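PDB 1LRZ: aminoacyltransferase FemA from Staphylococcus aureus, which adds glycines 2 and 3 of the pentaglycine bridge of staphylococcal peptidoglycan, using glycyl-tRNA as donor. Local coordinates for residues A[63-75]-A[97-110]. Numbering follows the deposited sequence.
Sequences VMKVFKYFYSNRG and VKKHRCLYLHIDPY
Val97, in the last turn of helix 83-98, lays CG1 over one face of the Phe70 ring, 3.9 Å from the ring centroid, a CH-pi contact. His100 brings CB to CZ of the same ring. Arg101 O accepts a weak hydrogen bond from Lys68 N, while its guanidinium reaches Val66 O through a water. Lys68 itself runs past His100 O to a salt bridge with Glu39. Cys102 CB meets Phe70 obliquely, so that the ring lies between Val97 of the helix and Cys102 of the strand. At Leu103, whose N donates almost straight to Lys68 O (2.8 Å, 174°), the strand turns a corner, and CD2 tucks against Val63 and Met64. Here the register slips by one residue, a beta bulge, and pairing resumes with Phe70 N bonded to Tyr104 O. The Tyr104 ring is tilted 30° from that of Tyr69 and displaced, with little overlap. Beyond it, His106 N donates to Phe70 O and His106 O receives Ser72 N. With CG anti to the backbone N in both (chi1 157° in Tyr69), the Tyr69 and His106 rings rise from one face of the sheet; Tyr69 OH and His106 ND1 share a hydrogen bond of 2.7 Å, either able to donate, and NE2 hydrogen-bonds Asp396. Asp108 uses both carboxylate oxygens: OD1 accepts a very short bond from Tyr71 OH (2.5 Å) in the phenol plane, and OD2 takes Arg74 N at 2.7 Å. Its N donates to Ser72 OG, which donates to Gly75 O, and Arg74 NH2 donates to its O from well above the carbonyl plane. Asp108 thereby fastens the type I' turn of Ser72 to Gly75. The whole exemplifies a beta-alpha-beta crossover through helix 83-98, its parallel strand pairing reinforced by side chains, within the mixed sheet of this FemABX-family enzyme.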
ATOM      1  N   VAL A  63      30.763   3.575   7.409  1.00 21.47           N
ATOM      2  CA  VAL A  63      30.874   2.632   8.513  1.00 20.32           C
ATOM      3  C   VAL A  63      32.345   2.283   8.706  1.00 23.06           C
ATOM      4  O   VAL A  63      33.132   2.295   7.751  1.00 21.71           O
ATOM      5  CB  VAL A  63      30.090   1.314   8.256  1.00 23.17           C
ATOM      6  CG1 VAL A  63      28.600   1.610   8.156  1.00 24.53           C
ATOM      7  CG2 VAL A  63      30.603   0.635   6.973  1.00 21.51           C
ATOM      8  N   MET A  64      32.707   1.973   9.948  1.00 19.01           N
ATOM      9  CA  MET A  64      34.073   1.615  10.286  1.00 20.11           C
ATOM     10  C   MET A  64      35.136   2.604   9.760  1.00 19.01           C
ATOM     11  O   MET A  64      36.149   2.208   9.165  1.00 18.70           O
ATOM     12  CB  MET A  64      34.358   0.183   9.814  1.00 13.41           C
ATOM     13  CG  MET A  64      33.435  -0.863  10.478  1.00 20.69           C
ATOM     14  SD  MET A  64      33.579  -0.949  12.309  1.00 10.42           S
ATOM     15  CE  MET A  64      34.991  -1.977  12.403  1.00 17.82           C
ATOM     16  N   LYS A  65      34.870   3.892   9.973  1.00 19.37           N
ATOM     17  CA  LYS A  65      35.781   4.980   9.623  1.00 21.76           C
ATOM     18  C   LYS A  65      35.975   5.366   8.163  1.00 21.40           C
ATOM     19  O   LYS A  65      35.692   6.497   7.775  1.00 22.33           O
ATOM     20  CB  LYS A  65      37.171   4.702  10.218  1.00 26.28           C
ATOM     21  CG  LYS A  65      37.167   4.171  11.639  1.00 30.15           C
ATOM     22  CD  LYS A  65      36.565   5.157  12.607  1.00 36.03           C
ATOM     23  CE  LYS A  65      36.778   4.673  14.034  1.00 42.00           C
ATOM     24  NZ  LYS A  65      36.166   5.591  15.033  1.00 48.74           N
ATOM     25  N   VAL A  66      36.499   4.443   7.363  1.00 20.11           N
ATOM     26  CA  VAL A  66      36.768   4.744   5.963  1.00 20.09           C
ATOM     27  C   VAL A  66      35.951   3.934   4.976  1.00 21.64           C
ATOM     28  O   VAL A  66      36.067   4.139   3.771  1.00 26.11           O
ATOM     29  CB  VAL A  66      38.255   4.504   5.610  1.00 20.86           C
ATOM     30  CG1 VAL A  66      39.134   5.521   6.307  1.00 20.38           C
ATOM     31  CG2 VAL A  66      38.657   3.073   5.997  1.00 16.93           C
ATOM     32  N   PHE A  67      35.130   3.018   5.469  1.00 20.64           N
ATOM     33  CA  PHE A  67      34.334   2.182   4.575  1.00 19.06           C
ATOM     34  C   PHE A  67      32.892   2.638   4.411  1.00 19.44           C
ATOM     35  O   PHE A  67      32.472   3.656   4.965  1.00 17.51           O
ATOM     36  CB  PHE A  67      34.363   0.730   5.055  1.00 18.58           C
ATOM     37  CG  PHE A  67      35.734   0.121   5.045  1.00 20.32           C
ATOM     38  CD1 PHE A  67      36.540   0.174   6.176  1.00 18.93           C
ATOM     39  CD2 PHE A  67      36.233  -0.477   3.889  1.00 22.47           C
ATOM     40  CE1 PHE A  67      37.838  -0.359   6.162  1.00 20.18           C
ATOM     41  CE2 PHE A  67      37.529  -1.015   3.860  1.00 25.16           C
ATOM     42  CZ  PHE A  67      38.331  -0.953   5.002  1.00 20.00           C
ATOM     43  N   LYS A  68      32.130   1.872   3.640  1.00 21.45           N
ATOM     44  CA  LYS A  68      30.736   2.210   3.398  1.00 21.15           C
ATOM     45  C   LYS A  68      29.833   0.990   3.353  1.00 21.18           C
ATOM     46  O   LYS A  68      30.218  -0.082   2.870  1.00 20.58           O
ATOM     47  CB  LYS A  68      30.604   2.965   2.073  1.00 21.59           C
ATOM     48  CG  LYS A  68      31.247   4.338   2.076  1.00 24.91           C
ATOM     49  CD  LYS A  68      31.335   4.867   0.673  1.00 33.51           C
ATOM     50  CE  LYS A  68      32.083   6.186   0.609  1.00 33.31           C
ATOM     51  NZ  LYS A  68      32.222   6.590  -0.819  1.00 35.16           N
ATOM     52  N   TYR A  69      28.626   1.179   3.867  1.00 18.18           N
ATOM     53  CA  TYR A  69      27.598   0.157   3.860  1.00 18.84           C
ATOM     54  C   TYR A  69      26.739   0.487   2.637  1.00 19.21           C
ATOM     55  O   TYR A  69      26.138   1.560   2.577  1.00 19.27           O
ATOM     56  CB  TYR A  69      26.762   0.253   5.139  1.00 21.60           C
ATOM     57  CG  TYR A  69      25.381  -0.344   5.022  1.00 26.15           C
ATOM     58  CD1 TYR A  69      25.205  -1.669   4.655  1.00 23.30           C
ATOM     59  CD2 TYR A  69      24.246   0.429   5.274  1.00 29.80           C
ATOM     60  CE1 TYR A  69      23.934  -2.222   4.540  1.00 26.80           C
ATOM     61  CE2 TYR A  69      22.961  -0.111   5.161  1.00 30.81           C
ATOM     62  CZ  TYR A  69      22.814  -1.441   4.794  1.00 29.47           C
ATOM     63  OH  TYR A  69      21.553  -1.984   4.676  1.00 26.60           O
ATOM     64  N   PHE A  70      26.725  -0.405   1.648  1.00 19.09           N
ATOM     65  CA  PHE A  70      25.915  -0.198   0.444  1.00 19.75           C
ATOM     66  C   PHE A  70      24.611  -1.009   0.540  1.00 20.82           C
ATOM     67  O   PHE A  70      24.627  -2.192   0.905  1.00 19.07           O
ATOM     68  CB  PHE A  70      26.694  -0.608  -0.817  1.00 20.40           C
ATOM     69  CG  PHE A  70      27.492   0.517  -1.435  1.00 23.67           C
ATOM     70  CD1 PHE A  70      28.722   0.895  -0.902  1.00 21.22           C
ATOM     71  CD2 PHE A  70      27.012   1.194  -2.560  1.00 22.84           C
ATOM     72  CE1 PHE A  70      29.467   1.939  -1.481  1.00 24.45           C
ATOM     73  CE2 PHE A  70      27.743   2.232  -3.143  1.00 22.93           C
ATOM     74  CZ  PHE A  70      28.977   2.605  -2.605  1.00 19.05           C
ATOM     75  N   TYR A  71      23.494  -0.360   0.204  1.00 20.32           N
ATOM     76  CA  TYR A  71      22.157  -0.967   0.253  1.00 18.59           C
ATOM     77  C   TYR A  71      21.448  -0.811  -1.111  1.00 20.43           C
ATOM     78  O   TYR A  71      21.441   0.285  -1.684  1.00 18.29           O
ATOM     79  CB  TYR A  71      21.348  -0.290   1.377  1.00 17.36           C
ATOM     80  CG  TYR A  71      19.898  -0.734   1.475  1.00 21.56           C
ATOM     81  CD1 TYR A  71      19.567  -2.088   1.559  1.00 16.03           C
ATOM     82  CD2 TYR A  71      18.858   0.204   1.472  1.00 17.19           C
ATOM     83  CE1 TYR A  71      18.236  -2.501   1.625  1.00 19.06           C
ATOM     84  CE2 TYR A  71      17.524  -0.198   1.539  1.00 17.90           C
ATOM     85  CZ  TYR A  71      17.220  -1.548   1.612  1.00 18.26           C
ATOM     86  OH  TYR A  71      15.907  -1.952   1.640  1.00 16.99           O
ATOM     87  N   SER A  72      20.860  -1.896  -1.632  1.00 18.40           N
ATOM     88  CA  SER A  72      20.191  -1.851  -2.940  1.00 18.70           C
ATOM     89  C   SER A  72      18.757  -1.305  -2.977  1.00 18.43           C
ATOM     90  O   SER A  72      18.132  -1.273  -4.040  1.00 17.11           O
ATOM     91  CB  SER A  72      20.205  -3.237  -3.596  1.00 18.11           C
ATOM     92  OG  SER A  72      19.357  -4.138  -2.901  1.00 21.71           O
ATOM     93  N   ASN A  73      18.221  -0.908  -1.828  1.00 15.71           N
ATOM     94  CA  ASN A  73      16.883  -0.327  -1.782  1.00 17.52           C
ATOM     95  C   ASN A  73      15.781  -1.085  -2.541  1.00 16.02           C
ATOM     96  O   ASN A  73      15.077  -0.491  -3.360  1.00 13.86           O
ATOM     97  CB  ASN A  73      16.936   1.116  -2.308  1.00 16.84           C
ATOM     98  CG  ASN A  73      17.854   2.012  -1.476  1.00 25.41           C
ATOM     99  OD1 ASN A  73      19.086   1.939  -1.582  1.00 26.82           O
ATOM    100  ND2 ASN A  73      17.259   2.856  -0.642  1.00 17.03           N
ATOM    101  N   ARG A  74      15.622  -2.376  -2.262  1.00 16.41           N
ATOM    102  CA  ARG A  74      14.601  -3.204  -2.922  1.00 19.06           C
ATOM    103  C   ARG A  74      14.876  -3.459  -4.400  1.00 19.18           C
ATOM    104  O   ARG A  74      14.020  -3.983  -5.123  1.00 18.09           O
ATOM    105  CB  ARG A  74      13.208  -2.569  -2.773  1.00 22.29           C
ATOM    106  CG  ARG A  74      12.466  -2.964  -1.505  1.00 28.41           C
ATOM    107  CD  ARG A  74      12.391  -4.462  -1.403  1.00 33.44           C
ATOM    108  NE  ARG A  74      11.424  -4.960  -0.431  1.00 34.48           N
ATOM    109  CZ  ARG A  74      11.347  -6.240  -0.090  1.00 33.99           C
ATOM    110  NH1 ARG A  74      10.446  -6.657   0.790  1.00 30.54           N
ATOM    111  NH2 ARG A  74      12.205  -7.100  -0.626  1.00 32.36           N
ATOM    112  N   GLY A  75      16.065  -3.078  -4.851  1.00 19.77           N
ATOM    113  CA  GLY A  75      16.429  -3.296  -6.239  1.00 18.79           C
ATOM    114  C   GLY A  75      17.371  -4.480  -6.289  1.00 20.30           C
ATOM    115  O   GLY A  75      17.607  -5.103  -5.261  1.00 20.08           O
ATOM    116  N   VAL A  97      30.942  -1.644  -6.235  1.00 17.21           N
ATOM    117  CA  VAL A  97      31.040  -1.160  -4.867  1.00 18.23           C
ATOM    118  C   VAL A  97      32.458  -1.263  -4.306  1.00 21.30           C
ATOM    119  O   VAL A  97      32.802  -0.525  -3.388  1.00 20.81           O
ATOM    120  CB  VAL A  97      30.045  -1.862  -3.915  1.00 20.18           C
ATOM    121  CG1 VAL A  97      28.612  -1.550  -4.362  1.00 21.68           C
ATOM    122  CG2 VAL A  97      30.311  -3.364  -3.872  1.00 19.32           C
ATOM    123  N   LYS A  98      33.283  -2.149  -4.863  1.00 22.12           N
ATOM    124  CA  LYS A  98      34.663  -2.279  -4.392  1.00 25.66           C
ATOM    125  C   LYS A  98      35.475  -1.059  -4.803  1.00 25.48           C
ATOM    126  O   LYS A  98      36.564  -0.817  -4.285  1.00 27.54           O
ATOM    127  CB  LYS A  98      35.317  -3.545  -4.941  1.00 28.08           C
ATOM    128  CG  LYS A  98      34.768  -4.827  -4.332  1.00 33.03           C
ATOM    129  CD  LYS A  98      35.327  -6.070  -5.020  1.00 36.63           C
ATOM    130  CE  LYS A  98      34.697  -7.336  -4.433  1.00 40.13           C
ATOM    131  NZ  LYS A  98      35.220  -8.581  -5.056  1.00 39.89           N
ATOM    132  N   LYS A  99      34.941  -0.293  -5.749  1.00 23.31           N
ATOM    133  CA  LYS A  99      35.601   0.925  -6.202  1.00 22.25           C
ATOM    134  C   LYS A  99      35.245   2.058  -5.249  1.00 20.74           C
ATOM    135  O   LYS A  99      35.840   3.127  -5.296  1.00 20.53           O
ATOM    136  CB  LYS A  99      35.116   1.319  -7.600  1.00 25.31           C
ATOM    137  CG  LYS A  99      35.669   0.470  -8.724  1.00 33.21           C
ATOM    138  CD  LYS A  99      35.063   0.872 -10.068  1.00 37.51           C
ATOM    139  CE  LYS A  99      35.473  -0.120 -11.147  1.00 43.73           C
ATOM    140  NZ  LYS A  99      34.858   0.195 -12.467  1.00 50.04           N
ATOM    141  N   HIS A 100      34.262   1.829  -4.388  1.00 18.50           N
ATOM    142  CA  HIS A 100      33.831   2.880  -3.483  1.00 19.54           C
ATOM    143  C   HIS A 100      33.965   2.550  -2.006  1.00 18.75           C
ATOM    144  O   HIS A 100      33.141   2.966  -1.190  1.00 20.59           O
ATOM    145  CB  HIS A 100      32.396   3.272  -3.823  1.00 19.54           C
ATOM    146  CG  HIS A 100      32.239   3.822  -5.209  1.00 24.15           C
ATOM    147  ND1 HIS A 100      32.490   5.142  -5.520  1.00 23.92           N
ATOM    148  CD2 HIS A 100      31.871   3.225  -6.369  1.00 24.65           C
ATOM    149  CE1 HIS A 100      32.280   5.336  -6.810  1.00 25.94           C
ATOM    150  NE2 HIS A 100      31.903   4.188  -7.349  1.00 27.99           N
ATOM    151  N   ARG A 101      35.016   1.802  -1.683  1.00 19.45           N
ATOM    152  CA  ARG A 101      35.348   1.436  -0.304  1.00 21.67           C
ATOM    153  C   ARG A 101      34.198   0.774   0.452  1.00 23.36           C
ATOM    154  O   ARG A 101      33.949   1.061   1.628  1.00 19.48           O
ATOM    155  CB  ARG A 101      35.827   2.689   0.452  1.00 21.45           C
ATOM    156  CG  ARG A 101      37.033   3.383  -0.215  1.00 26.36           C
ATOM    157  CD  ARG A 101      37.581   4.594   0.569  1.00 23.11           C
ATOM    158  NE  ARG A 101      38.826   5.069  -0.038  1.00 21.32           N
ATOM    159  CZ  ARG A 101      39.658   5.950   0.512  1.00 24.45           C
ATOM    160  NH1 ARG A 101      40.766   6.308  -0.136  1.00 17.90           N
ATOM    161  NH2 ARG A 101      39.390   6.477   1.706  1.00 21.14           N
ATOM    162  N   CYS A 102      33.504  -0.130  -0.225  1.00 22.50           N
ATOM    163  CA  CYS A 102      32.402  -0.817   0.407  1.00 20.49           C
ATOM    164  C   CYS A 102      32.929  -1.830   1.413  1.00 20.24           C
ATOM    165  O   CYS A 102      33.913  -2.527   1.147  1.00 21.15           O
ATOM    166  CB  CYS A 102      31.560  -1.527  -0.654  1.00 21.23           C
ATOM    167  SG  CYS A 102      30.199  -2.494   0.026  1.00 24.55           S
ATOM    168  N   LEU A 103      32.282  -1.898   2.574  1.00 17.96           N
ATOM    169  CA  LEU A 103      32.642  -2.862   3.606  1.00 19.50           C
ATOM    170  C   LEU A 103      31.781  -4.105   3.375  1.00 20.60           C
ATOM    171  O   LEU A 103      32.261  -5.235   3.473  1.00 20.68           O
ATOM    172  CB  LEU A 103      32.355  -2.308   5.004  1.00 19.85           C
ATOM    173  CG  LEU A 103      32.497  -3.344   6.123  1.00 18.78           C
ATOM    174  CD1 LEU A 103      33.891  -3.975   6.094  1.00 20.63           C
ATOM    175  CD2 LEU A 103      32.240  -2.670   7.470  1.00 22.50           C
ATOM    176  N   TYR A 104      30.495  -3.882   3.111  1.00 20.55           N
ATOM    177  CA  TYR A 104      29.565  -4.967   2.809  1.00 20.94           C
ATOM    178  C   TYR A 104      28.387  -4.436   2.006  1.00 20.77           C
ATOM    179  O   TYR A 104      27.961  -3.296   2.194  1.00 20.34           O
ATOM    180  CB  TYR A 104      29.084  -5.692   4.079  1.00 22.52           C
ATOM    181  CG  TYR A 104      28.151  -4.927   4.986  1.00 19.95           C
ATOM    182  CD1 TYR A 104      26.803  -5.283   5.097  1.00 22.67           C
ATOM    183  CD2 TYR A 104      28.627  -3.902   5.786  1.00 21.71           C
ATOM    184  CE1 TYR A 104      25.955  -4.631   6.006  1.00 23.77           C
ATOM    185  CE2 TYR A 104      27.797  -3.240   6.693  1.00 24.00           C
ATOM    186  CZ  TYR A 104      26.464  -3.610   6.800  1.00 24.72           C
ATOM    187  OH  TYR A 104      25.661  -2.955   7.703  1.00 25.12           O
ATOM    188  N   LEU A 105      27.903  -5.268   1.087  1.00 21.54           N
ATOM    189  CA  LEU A 105      26.800  -4.934   0.195  1.00 21.64           C
ATOM    190  C   LEU A 105      25.558  -5.724   0.596  1.00 22.62           C
ATOM    191  O   LEU A 105      25.583  -6.956   0.671  1.00 21.54           O
ATOM    192  CB  LEU A 105      27.197  -5.257  -1.247  1.00 21.40           C
ATOM    193  CG  LEU A 105      26.114  -5.263  -2.332  1.00 19.05           C
ATOM    194  CD1 LEU A 105      25.427  -3.907  -2.407  1.00 16.25           C
ATOM    195  CD2 LEU A 105      26.761  -5.624  -3.665  1.00 18.00           C
ATOM    196  N   HIS A 106      24.478  -4.993   0.847  1.00 17.97           N
ATOM    197  CA  HIS A 106      23.211  -5.560   1.282  1.00 17.77           C
ATOM    198  C   HIS A 106      22.141  -5.420   0.185  1.00 19.02           C
ATOM    199  O   HIS A 106      21.825  -4.306  -0.240  1.00 20.80           O
ATOM    200  CB  HIS A 106      22.776  -4.820   2.560  1.00 14.67           C
ATOM    201  CG  HIS A 106      21.419  -5.194   3.065  1.00 17.02           C
ATOM    202  ND1 HIS A 106      20.747  -4.434   4.002  1.00 21.41           N
ATOM    203  CD2 HIS A 106      20.602  -6.231   2.764  1.00 17.39           C
ATOM    204  CE1 HIS A 106      19.573  -4.990   4.253  1.00 21.93           C
ATOM    205  NE2 HIS A 106      19.463  -6.081   3.514  1.00 20.49           N
ATOM    206  N   ILE A 107      21.607  -6.545  -0.287  1.00 15.63           N
ATOM    207  CA  ILE A 107      20.559  -6.513  -1.310  1.00 18.33           C
ATOM    208  C   ILE A 107      19.267  -7.181  -0.812  1.00 18.56           C
ATOM    209  O   ILE A 107      19.305  -8.164  -0.062  1.00 18.19           O
ATOM    210  CB  ILE A 107      20.992  -7.220  -2.617  1.00 19.20           C
ATOM    211  CG1 ILE A 107      21.276  -8.697  -2.336  1.00 24.45           C
ATOM    212  CG2 ILE A 107      22.242  -6.532  -3.205  1.00 19.46           C
ATOM    213  CD1 ILE A 107      21.412  -9.556  -3.589  1.00 26.43           C
ATOM    214  N   ASP A 108      18.127  -6.631  -1.221  1.00 18.68           N
ATOM    215  CA  ASP A 108      16.823  -7.176  -0.854  1.00 17.08           C
ATOM    216  C   ASP A 108      15.903  -7.021  -2.072  1.00 17.39           C
ATOM    217  O   ASP A 108      14.960  -6.227  -2.078  1.00 13.84           O
ATOM    218  CB  ASP A 108      16.263  -6.474   0.410  1.00 12.82           C
ATOM    219  CG  ASP A 108      16.140  -4.958   0.270  1.00 16.39           C
ATOM    220  OD1 ASP A 108      15.540  -4.342   1.172  1.00 17.12           O
ATOM    221  OD2 ASP A 108      16.629  -4.370  -0.710  1.00 16.93           O
ATOM    222  N   PRO A 109      16.189  -7.794  -3.136  1.00 19.19           N
ATOM    223  CA  PRO A 109      15.422  -7.766  -4.384  1.00 19.21           C
ATOM    224  C   PRO A 109      13.934  -8.031  -4.217  1.00 17.22           C
ATOM    225  O   PRO A 109      13.514  -8.885  -3.431  1.00 16.87           O
ATOM    226  CB  PRO A 109      16.121  -8.818  -5.251  1.00 18.73           C
ATOM    227  CG  PRO A 109      16.619  -9.788  -4.259  1.00 22.99           C
ATOM    228  CD  PRO A 109      17.146  -8.914  -3.137  1.00 18.29           C
ATOM    229  N   TYR A 110      13.155  -7.260  -4.965  1.00 17.09           N
ATOM    230  CA  TYR A 110      11.695  -7.338  -4.985  1.00 16.70           C
ATOM    231  C   TYR A 110      11.425  -8.514  -5.925  1.00 16.31           C
ATOM    232  O   TYR A 110      10.968  -8.339  -7.054  1.00 15.01           O
ATOM    233  CB  TYR A 110      11.150  -6.030  -5.572  1.00 13.08           C
ATOM    234  CG  TYR A 110       9.684  -5.745  -5.294  1.00 15.04           C
ATOM    235  CD1 TYR A 110       9.024  -4.726  -5.981  1.00 10.69           C
ATOM    236  CD2 TYR A 110       8.967  -6.471  -4.337  1.00 13.07           C
ATOM    237  CE1 TYR A 110       7.695  -4.418  -5.726  1.00 14.83           C
ATOM    238  CE2 TYR A 110       7.614  -6.175  -4.076  1.00 16.48           C
ATOM    239  CZ  TYR A 110       6.992  -5.142  -4.773  1.00 17.13           C
ATOM    240  OH  TYR A 110       5.689  -4.806  -4.513  1.00 16.65           O
TER
HETATM  241  O   HOH W   1      36.875   6.604   3.040  1.00 21.27           O
HETATM  242  O   HOH W   2      13.656  -9.688  -0.915  1.00 13.42           O